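Local coordinates for protein BRIC1 (Synthetic construct, PDB 6FF6) that serves as a computationally designed repeat protein with a novel corrugated architecture, built from helical bundles that probably resemble histidine phosphotransfer domains and without a known natural function, at residues N85-A90 with N103-L108; Q124-A129 with A172-F177; E182-M187 with D214-Q219. All coordinates share one frame; numbering follows the deposited sequence.

The three contacts follow one another along an almost wholly helical chain. Interaction 1 joins helices 74-92 and 99-121 in the N-terminal helical bundle, whose sequence resembles an Hpt domain, while interactions 2 and 3 both belong to the second such bundle. Interaction 2 brings the start of helix 125-146 to the end of helix 155-174, and interaction 3 pairs helices 178-196 and 203-224. The centres of interactions 1 and 2 lie about 36 Å apart, those of interactions 2 and 3 about 15 Å, and interactions 1 and 3 sit on opposite sides of the chain's centre. Interactions 1 and 2 also touch the second subunit, so packing inside each bundle and packing between chains share the same regions.

Interaction 1: residues N85-A90 with N103-L108; sequences NMLDFA and NLFLEL
Neighbouring antiparallel helices of the first helical bundle, which is Hpt-like in sequence, meet where Phe105 of helix 99-121 packs against Met86, Leu87 and Ala90 of helix 74-92. The short axes approach to 11.6 Å and their N-to-C directions differ by 145°, a wide spacing that the long side chains bridge. Phe105 reaches across to the backbone of 85-90. Its CG stands anti to the carbonyl carbon, and the outer rim of the ring arrives beside Met86. The edge atom CE1 of Phe105 lies 3.2 Å from CB of Met86, close to the plane of the ring. Leu87 approaches differently: its CD2 methyl sits over one face, displaced toward the rim and 4.0 Å from CE1 of Phe105. The methyl CB of Ala90, one turn after Met86, reaches the ring at its far end, 4.1 Å from Phe105 CZ.

The outer part of Met86 serves a second group of partners. Bends at chi2 (-102°) and chi3 (-75°) carry its thioether past the phenyl ring to the leucines of 103-108. There the terminal CE methyl meets Leu108 CD1 at 3.7 Å, the two side chains crossing at about a right angle, and touches Leu104 CD2 more loosely at 4.2 Å. All six touching residues are buried, and the side chains that meet are all apolar. Leu41 of helix 23-42 also packs on Phe105, while Ile57 and Phe58 of helix 51-71 cover Leu87. Val140 and Val136 of the second subunit pack on Met86 and Leu108, respectively, continuing the hydrophobic layer across the chain boundary. Such interdigitated aromatic and aliphatic side chains between antiparallel helices are characteristic of the core of an up-and-down helical bundle.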
loop_
_atom_site.group_PDB
_atom_site.type_symbol
_atom_site.label_atom_id
_atom_site.label_comp_id
_atom_site.label_asym_id
_atom_site.label_seq_id
_atom_site.Cartn_x
_atom_site.Cartn_y
_atom_site.Cartn_z
ATOM N N ASN A 85 -0.354 -15.806 -19.660
ATOM C CA ASN A 85 0.682 -16.640 -20.268
ATOM C C ASN A 85 0.184 -18.040 -20.617
ATOM O O ASN A 85 0.363 -18.490 -21.752
ATOM C CB ASN A 85 1.953 -16.686 -19.391
ATOM C CG ASN A 85 2.710 -15.384 -19.381
ATOM O OD1 ASN A 85 2.542 -14.527 -20.261
ATOM N ND2 ASN A 85 3.555 -15.198 -18.372
ATOM N N MET A 86 -0.470 -18.703 -19.653
ATOM C CA MET A 86 -1.042 -20.041 -19.815
ATOM C C MET A 86 -2.111 -20.042 -20.923
ATOM O O MET A 86 -2.104 -20.921 -21.776
ATOM C CB MET A 86 -1.670 -20.498 -18.498
ATOM C CG MET A 86 -0.736 -20.491 -17.323
ATOM S SD MET A 86 -0.121 -22.105 -16.900
ATOM C CE MET A 86 -1.596 -22.811 -16.104
ATOM N N LEU A 87 -3.006 -19.027 -20.905
ATOM C CA LEU A 87 -4.085 -18.818 -21.860
ATOM C C LEU A 87 -3.548 -18.543 -23.218
ATOM O O LEU A 87 -4.178 -18.952 -24.182
ATOM C CB LEU A 87 -4.962 -17.633 -21.479
ATOM C CG LEU A 87 -5.871 -17.816 -20.306
ATOM C CD1 LEU A 87 -6.378 -16.459 -19.803
ATOM C CD2 LEU A 87 -6.969 -18.799 -20.623
ATOM N N ASP A 88 -2.426 -17.797 -23.322
ATOM C CA ASP A 88 -1.826 -17.481 -24.611
ATOM C C ASP A 88 -1.335 -18.769 -25.255
ATOM O O ASP A 88 -1.520 -18.931 -26.457
ATOM C CB ASP A 88 -0.699 -16.449 -24.474
ATOM C CG ASP A 88 -0.939 -15.104 -25.165
ATOM O OD1 ASP A 88 -1.648 -15.080 -26.208
ATOM O OD2 ASP A 88 -0.401 -14.078 -24.674
ATOM N N PHE A 89 -0.793 -19.718 -24.451
ATOM C CA PHE A 89 -0.389 -21.025 -24.975
ATOM C C PHE A 89 -1.654 -21.821 -25.360
ATOM O O PHE A 89 -1.685 -22.481 -26.394
ATOM C CB PHE A 89 0.410 -21.854 -23.949
ATOM C CG PHE A 89 1.570 -21.238 -23.201
ATOM C CD1 PHE A 89 2.512 -20.449 -23.860
ATOM C CD2 PHE A 89 1.757 -21.498 -21.842
ATOM C CE1 PHE A 89 3.576 -19.869 -23.153
ATOM C CE2 PHE A 89 2.826 -20.920 -21.134
ATOM C CZ PHE A 89 3.731 -20.119 -21.797
ATOM N N ALA A 90 -2.690 -21.768 -24.517
ATOM C CA ALA A 90 -3.910 -22.516 -24.761
ATOM C C ALA A 90 -4.610 -22.072 -26.035
ATOM O O ALA A 90 -4.893 -22.922 -26.888
ATOM C CB ALA A 90 -4.841 -22.414 -23.570
ATOM N N ASN A 103 -8.331 -27.273 -14.198
ATOM C CA ASN A 103 -8.415 -27.060 -12.753
ATOM C C ASN A 103 -7.406 -26.025 -12.301
ATOM O O ASN A 103 -7.720 -25.223 -11.410
ATOM C CB ASN A 103 -8.214 -28.351 -11.984
ATOM C CG ASN A 103 -9.382 -29.286 -12.061
ATOM O OD1 ASN A 103 -10.536 -28.870 -12.243
ATOM N ND2 ASN A 103 -9.105 -30.575 -11.906
ATOM N N LEU A 104 -6.205 -26.024 -12.923
ATOM C CA LEU A 104 -5.158 -25.044 -12.643
ATOM C C LEU A 104 -5.652 -23.640 -13.034
ATOM O O LEU A 104 -5.446 -22.690 -12.277
ATOM C CB LEU A 104 -3.905 -25.371 -13.450
ATOM C CG LEU A 104 -2.638 -25.567 -12.690
ATOM C CD1 LEU A 104 -1.616 -26.228 -13.575
ATOM C CD2 LEU A 104 -2.099 -24.246 -12.163
ATOM N N PHE A 105 -6.334 -23.526 -14.198
ATOM C CA PHE A 105 -6.925 -22.295 -14.697
ATOM C C PHE A 105 -7.958 -21.797 -13.727
ATOM O O PHE A 105 -8.036 -20.596 -13.479
ATOM C CB PHE A 105 -7.554 -22.512 -16.078
ATOM C CG PHE A 105 -6.614 -22.455 -17.259
ATOM C CD1 PHE A 105 -5.625 -21.486 -17.341
ATOM C CD2 PHE A 105 -6.746 -23.340 -18.316
ATOM C CE1 PHE A 105 -4.784 -21.417 -18.457
ATOM C CE2 PHE A 105 -5.884 -23.280 -19.421
ATOM C CZ PHE A 105 -4.884 -22.347 -19.463
ATOM N N LEU A 106 -8.704 -22.708 -13.110
ATOM C CA LEU A 106 -9.707 -22.291 -12.124
ATOM C C LEU A 106 -9.045 -21.739 -10.883
ATOM O O LEU A 106 -9.471 -20.722 -10.361
ATOM C CB LEU A 106 -10.711 -23.417 -11.799
ATOM C CG LEU A 106 -11.663 -23.758 -12.929
ATOM C CD1 LEU A 106 -12.140 -25.168 -12.819
ATOM C CD2 LEU A 106 -12.802 -22.746 -13.018
ATOM N N GLU A 107 -7.950 -22.354 -10.467
ATOM C CA GLU A 107 -7.178 -21.914 -9.315
ATOM C C GLU A 107 -6.517 -20.563 -9.561
ATOM O O GLU A 107 -6.452 -19.748 -8.646
ATOM C CB GLU A 107 -6.165 -22.982 -8.927
ATOM C CG GLU A 107 -6.835 -24.213 -8.331
ATOM C CD GLU A 107 -5.946 -25.117 -7.497
ATOM O OE1 GLU A 107 -5.024 -25.749 -8.066
ATOM O OE2 GLU A 107 -6.187 -25.204 -6.270
ATOM N N LEU A 108 -6.076 -20.301 -10.790
ATOM C CA LEU A 108 -5.471 -19.020 -11.179
ATOM C C LEU A 108 -6.535 -17.929 -11.162
ATOM O O LEU A 108 -6.260 -16.816 -10.714
ATOM C CB LEU A 108 -4.832 -19.128 -12.582
ATOM C CG LEU A 108 -3.549 -19.992 -12.679
ATOM C CD1 LEU A 108 -3.047 -20.059 -14.078
ATOM C CD2 LEU A 108 -2.438 -19.409 -11.832
#

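Interaction 2: residues Q124-A129 with A172-F177; sequences QSFYQA and AGTFGF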
loop_
_atom_site.group_PDB
_atom_site.type_symbol
_atom_site.label_atom_id
_atom_site.label_comp_id
_atom_site.label_asym_id
_atom_site.label_seq_id
_atom_site.Cartn_x
_atom_site.Cartn_y
_atom_site.Cartn_z
ATOM N N GLN A 124 -8.419 -1.617 8.482
ATOM C CA GLN A 124 -8.229 -1.732 9.940
ATOM C C GLN A 124 -7.017 -0.999 10.422
ATOM O O GLN A 124 -7.179 0.011 11.095
ATOM C CB GLN A 124 -8.271 -3.168 10.496
ATOM C CG GLN A 124 -9.628 -3.549 11.126
ATOM C CD GLN A 124 -10.315 -2.448 11.929
ATOM O OE1 GLN A 124 -11.447 -2.024 11.613
ATOM N NE2 GLN A 124 -9.652 -1.967 12.984
ATOM N N SER A 125 -5.809 -1.491 10.073
ATOM C CA SER A 125 -4.535 -0.854 10.391
ATOM C C SER A 125 -4.561 0.482 9.654
ATOM O O SER A 125 -4.134 1.505 10.194
ATOM C CB SER A 125 -3.381 -1.719 9.892
ATOM O OG SER A 125 -3.405 -1.902 8.486
ATOM N N PHE A 126 -5.174 0.468 8.449
ATOM C CA PHE A 126 -5.362 1.615 7.583
ATOM C C PHE A 126 -6.402 2.609 8.142
ATOM O O PHE A 126 -6.181 3.822 8.067
ATOM C CB PHE A 126 -5.674 1.160 6.139
ATOM C CG PHE A 126 -5.686 2.306 5.150
ATOM C CD1 PHE A 126 -4.689 3.282 5.171
ATOM C CD2 PHE A 126 -6.716 2.437 4.226
ATOM C CE1 PHE A 126 -4.733 4.376 4.296
ATOM C CE2 PHE A 126 -6.748 3.521 3.340
ATOM C CZ PHE A 126 -5.758 4.483 3.383
ATOM N N TYR A 127 -7.504 2.100 8.730
ATOM C CA TYR A 127 -8.551 2.931 9.330
ATOM C C TYR A 127 -8.020 3.610 10.565
ATOM O O TYR A 127 -8.251 4.799 10.749
ATOM C CB TYR A 127 -9.775 2.083 9.721
ATOM C CG TYR A 127 -10.872 2.009 8.684
ATOM C CD1 TYR A 127 -10.686 1.316 7.492
ATOM C CD2 TYR A 127 -12.127 2.567 8.926
ATOM C CE1 TYR A 127 -11.711 1.219 6.544
ATOM C CE2 TYR A 127 -13.156 2.480 7.984
ATOM C CZ TYR A 127 -12.946 1.795 6.797
ATOM O OH TYR A 127 -13.954 1.657 5.866
ATOM N N GLN A 128 -7.296 2.858 11.404
ATOM C CA GLN A 128 -6.716 3.324 12.650
ATOM C C GLN A 128 -5.681 4.423 12.461
ATOM O O GLN A 128 -5.717 5.414 13.205
ATOM C CB GLN A 128 -6.173 2.153 13.450
ATOM C CG GLN A 128 -7.046 1.793 14.662
ATOM C CD GLN A 128 -8.548 1.799 14.445
ATOM O OE1 GLN A 128 -9.085 1.125 13.558
ATOM N NE2 GLN A 128 -9.260 2.553 15.272
ATOM N N ALA A 129 -4.814 4.280 11.440
ATOM C CA ALA A 129 -3.821 5.282 11.078
ATOM C C ALA A 129 -4.547 6.553 10.686
ATOM O O ALA A 129 -4.193 7.616 11.175
ATOM C CB ALA A 129 -2.953 4.777 9.939
ATOM N N ALA A 172 -11.510 11.317 3.901
ATOM C CA ALA A 172 -12.917 10.983 4.118
ATOM C C ALA A 172 -13.523 10.480 2.816
ATOM O O ALA A 172 -14.353 9.568 2.841
ATOM C CB ALA A 172 -13.688 12.196 4.610
ATOM N N GLY A 173 -13.090 11.064 1.696
ATOM C CA GLY A 173 -13.516 10.648 0.367
ATOM C C GLY A 173 -13.030 9.237 0.103
ATOM O O GLY A 173 -13.794 8.403 -0.387
ATOM N N THR A 174 -11.769 8.947 0.503
ATOM C CA THR A 174 -11.164 7.629 0.376
ATOM C C THR A 174 -11.991 6.559 1.081
ATOM O O THR A 174 -12.199 5.498 0.507
ATOM C CB THR A 174 -9.713 7.647 0.874
ATOM O OG1 THR A 174 -8.940 8.506 0.032
ATOM C CG2 THR A 174 -9.086 6.246 0.946
ATOM N N PHE A 175 -12.473 6.833 2.296
ATOM C CA PHE A 175 -13.253 5.841 3.037
ATOM C C PHE A 175 -14.788 5.914 2.828
ATOM O O PHE A 175 -15.528 5.158 3.466
ATOM C CB PHE A 175 -12.909 5.902 4.522
ATOM C CG PHE A 175 -11.463 5.654 4.865
ATOM C CD1 PHE A 175 -10.988 4.359 5.057
ATOM C CD2 PHE A 175 -10.598 6.710 5.097
ATOM C CE1 PHE A 175 -9.658 4.132 5.431
ATOM C CE2 PHE A 175 -9.256 6.476 5.421
ATOM C CZ PHE A 175 -8.801 5.190 5.599
ATOM N N GLY A 176 -15.255 6.787 1.941
ATOM C CA GLY A 176 -16.689 6.925 1.670
ATOM C C GLY A 176 -17.478 7.629 2.764
ATOM O O GLY A 176 -18.710 7.502 2.834
ATOM N N PHE A 177 -16.768 8.382 3.630
ATOM C CA PHE A 177 -17.371 9.130 4.727
ATOM C C PHE A 177 -17.962 10.407 4.115
ATOM O O PHE A 177 -17.369 11.479 4.197
ATOM C CB PHE A 177 -16.332 9.425 5.826
ATOM C CG PHE A 177 -15.647 8.255 6.520
ATOM C CD1 PHE A 177 -16.316 7.056 6.739
ATOM C CD2 PHE A 177 -14.361 8.390 7.043
ATOM C CE1 PHE A 177 -15.692 5.999 7.417
ATOM C CE2 PHE A 177 -13.739 7.323 7.715
ATOM C CZ PHE A 177 -14.411 6.138 7.889
#
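An aromatic cluster of Phe126, Tyr127 and Phe175 ties the first turn of helix 125-146 to the end of helix 155-174 in the second helical bundle, again Hpt-like in sequence. Phe175 enters between the two aromatic residues of 124-129 and touches both. Its edge is directed at the face of Tyr127 in a T-shaped pair, with planes at 62° and centroids 4.7 Å apart; CD1 of Phe175 comes to 3.5 Å from CE1 of Tyr127, toward the rim of the tyrosine ring. The pairing with Phe126 is oblique, its planes inclined by 37°. Phe126 has CG anti to the backbone N (chi1 -172°), which brings one ring face to Phe175 CZ, 3.5 Å from Phe126 CE2.

The backbone turns just beyond Phe175. Gly176 takes positive phi in a Schellman motif, closed by bonds from Gly176 N to Gly173 O and from Phe177 N to Ala172 O, and the chain then starts helix 178-196. Phe130 also meets the Phe175 ring, while Tyr118 of the second subunit packs on Phe126. Phe177, whose ring stacks with Tyr223, extends the cluster by placing its CZ 3.9 Å from CE2 of Tyr127.

Interaction 3: residues E182-M187 with D214-Q219; sequences ETTHLM and DIMQEQ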
loop_
_atom_site.group_PDB
_atom_site.type_symbol
_atom_site.label_atom_id
_atom_site.label_comp_id
_atom_site.label_asym_id
_atom_site.label_seq_id
_atom_site.Cartn_x
_atom_site.Cartn_y
_atom_site.Cartn_z
ATOM N N GLU A 182 -18.228 16.195 3.164
ATOM C CA GLU A 182 -19.017 17.374 2.857
ATOM C C GLU A 182 -18.791 18.520 3.824
ATOM O O GLU A 182 -18.599 19.645 3.367
ATOM C CB GLU A 182 -20.496 17.016 2.743
ATOM C CG GLU A 182 -20.819 16.215 1.488
ATOM C CD GLU A 182 -20.209 16.769 0.214
ATOM O OE1 GLU A 182 -19.142 16.258 -0.200
ATOM O OE2 GLU A 182 -20.777 17.737 -0.350
ATOM N N THR A 183 -18.776 18.238 5.151
ATOM C CA THR A 183 -18.558 19.227 6.199
ATOM C C THR A 183 -17.224 19.905 6.007
ATOM O O THR A 183 -17.161 21.132 6.014
ATOM C CB THR A 183 -18.692 18.604 7.593
ATOM O OG1 THR A 183 -19.962 17.983 7.693
ATOM C CG2 THR A 183 -18.578 19.636 8.702
ATOM N N THR A 184 -16.156 19.104 5.847
ATOM C CA THR A 184 -14.795 19.576 5.617
ATOM C C THR A 184 -14.681 20.335 4.299
ATOM O O THR A 184 -14.003 21.350 4.263
ATOM C CB THR A 184 -13.812 18.430 5.664
ATOM O OG1 THR A 184 -14.302 17.359 4.878
ATOM C CG2 THR A 184 -13.536 17.946 7.052
ATOM N N HIS A 185 -15.364 19.875 3.230
ATOM C CA HIS A 185 -15.322 20.551 1.931
ATOM C C HIS A 185 -15.879 21.958 1.995
ATOM O O HIS A 185 -15.277 22.875 1.432
ATOM C CB HIS A 185 -16.059 19.775 0.837
ATOM C CG HIS A 185 -15.561 20.085 -0.550
ATOM N ND1 HIS A 185 -14.507 20.973 -0.773
ATOM C CD2 HIS A 185 -15.929 19.550 -1.738
ATOM C CE1 HIS A 185 -14.294 20.963 -2.080
ATOM N NE2 HIS A 185 -15.124 20.125 -2.705
ATOM N N LEU A 186 -17.030 22.131 2.668
ATOM C CA LEU A 186 -17.647 23.438 2.824
ATOM C C LEU A 186 -16.749 24.401 3.581
ATOM O O LEU A 186 -16.659 25.564 3.190
ATOM C CB LEU A 186 -19.004 23.327 3.497
ATOM C CG LEU A 186 -20.114 22.762 2.637
ATOM C CD1 LEU A 186 -21.321 22.477 3.459
ATOM C CD2 LEU A 186 -20.489 23.708 1.511
ATOM N N MET A 187 -16.067 23.918 4.636
ATOM C CA MET A 187 -15.148 24.739 5.410
ATOM C C MET A 187 -13.912 25.051 4.546
ATOM O O MET A 187 -13.431 26.182 4.558
ATOM C CB MET A 187 -14.768 24.021 6.707
ATOM C CG MET A 187 -13.859 24.805 7.608
ATOM S SD MET A 187 -13.596 23.865 9.121
ATOM C CE MET A 187 -12.617 24.936 10.011
ATOM N N ASP A 214 -15.541 20.840 16.100
ATOM C CA ASP A 214 -16.224 19.983 17.080
ATOM C C ASP A 214 -17.145 18.954 16.405
ATOM O O ASP A 214 -17.138 17.760 16.774
ATOM C CB ASP A 214 -16.981 20.841 18.119
ATOM C CG ASP A 214 -16.090 21.735 18.989
ATOM O OD1 ASP A 214 -14.868 21.462 19.083
ATOM O OD2 ASP A 214 -16.615 22.698 19.590
ATOM N N ILE A 215 -17.917 19.424 15.390
ATOM C CA ILE A 215 -18.835 18.586 14.615
ATOM C C ILE A 215 -18.030 17.529 13.845
ATOM O O ILE A 215 -18.435 16.362 13.812
ATOM C CB ILE A 215 -19.720 19.434 13.647
ATOM C CG1 ILE A 215 -20.648 20.448 14.382
ATOM C CG2 ILE A 215 -20.515 18.547 12.679
ATOM C CD1 ILE A 215 -21.648 19.908 15.404
ATOM N N MET A 216 -16.917 17.940 13.213
ATOM C CA MET A 216 -16.049 17.045 12.445
ATOM C C MET A 216 -15.436 15.952 13.334
ATOM O O MET A 216 -15.332 14.806 12.898
ATOM C CB MET A 216 -14.967 17.830 11.702
ATOM C CG MET A 216 -15.522 18.706 10.588
ATOM S SD MET A 216 -14.320 19.717 9.661
ATOM C CE MET A 216 -13.351 20.353 10.886
ATOM N N GLN A 217 -15.111 16.289 14.591
ATOM C CA GLN A 217 -14.600 15.348 15.588
ATOM C C GLN A 217 -15.675 14.315 15.949
ATOM O O GLN A 217 -15.386 13.128 16.028
ATOM C CB GLN A 217 -14.151 16.086 16.856
ATOM C CG GLN A 217 -13.407 15.169 17.841
ATOM C CD GLN A 217 -12.119 14.581 17.275
ATOM O OE1 GLN A 217 -11.191 15.307 16.899
ATOM N NE2 GLN A 217 -12.037 13.255 17.206
ATOM N N GLU A 218 -16.921 14.774 16.145
ATOM C CA GLU A 218 -18.068 13.894 16.432
ATOM C C GLU A 218 -18.334 12.984 15.231
ATOM O O GLU A 218 -18.662 11.804 15.423
ATOM C CB GLU A 218 -19.319 14.708 16.740
ATOM C CG GLU A 218 -19.270 15.500 18.035
ATOM C CD GLU A 218 -20.460 16.421 18.267
ATOM O OE1 GLU A 218 -21.343 16.504 17.379
ATOM O OE2 GLU A 218 -20.504 17.063 19.343
ATOM N N GLN A 219 -18.186 13.536 13.987
ATOM C CA GLN A 219 -18.375 12.771 12.744
ATOM C C GLN A 219 -17.297 11.702 12.685
ATOM O O GLN A 219 -17.623 10.541 12.501
ATOM C CB GLN A 219 -18.335 13.676 11.495
ATOM C CG GLN A 219 -19.593 14.512 11.282
ATOM C CD GLN A 219 -19.379 15.612 10.279
ATOM O OE1 GLN A 219 -18.290 15.803 9.750
ATOM N NE2 GLN A 219 -20.396 16.383 10.006
#
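Thr183 and Gln219 form the polar link across an antiparallel helix pair of the second helical bundle, whose sequence is Hpt-like, beside a packing layer centred on Met216. The amide NE2 of Gln219 donates to OG1 of Thr183 over 2.8 Å with an N-H...O angle of 157°. The hydroxyl lies close to the amide plane, so the bond is well directed, and the glutamine chain spans the gap from the opposite helix.

The branches of Thr183 divide the work: OG1 takes the amide, while CG2, anti to the backbone N, turns to the aliphatic stem of Met216, 3.7 Å from its CG. Further along the same side chain, Met216 SD meets CG2 of Thr184 at 3.2 Å. A bend at chi3 (-44°) then carries the CE methyl of Met216 to Met187, whose SD is 3.9 Å away; these two side chains cross at about a right angle.

The local axes run 10.4 Å apart with Thr183 opposite Met216, and Met216 and Gln219 supply the reach from 214-219. The directions of those axes differ by 156°. Around this first shell, Leu138 of helix 125-146 packs on Met216, Met141 on Met187, and Phe234 of helix 231-247 on Thr183. All five touching residues are buried, and both threonine hydroxyls find carbonyl partners on their own helix. Thr184 OG1 bonds to the carbonyl oxygens of Leu180 and Gln181, and Thr183 OG1, besides accepting from Gln219 NE2, is hydrogen-bonded to Ile179 O.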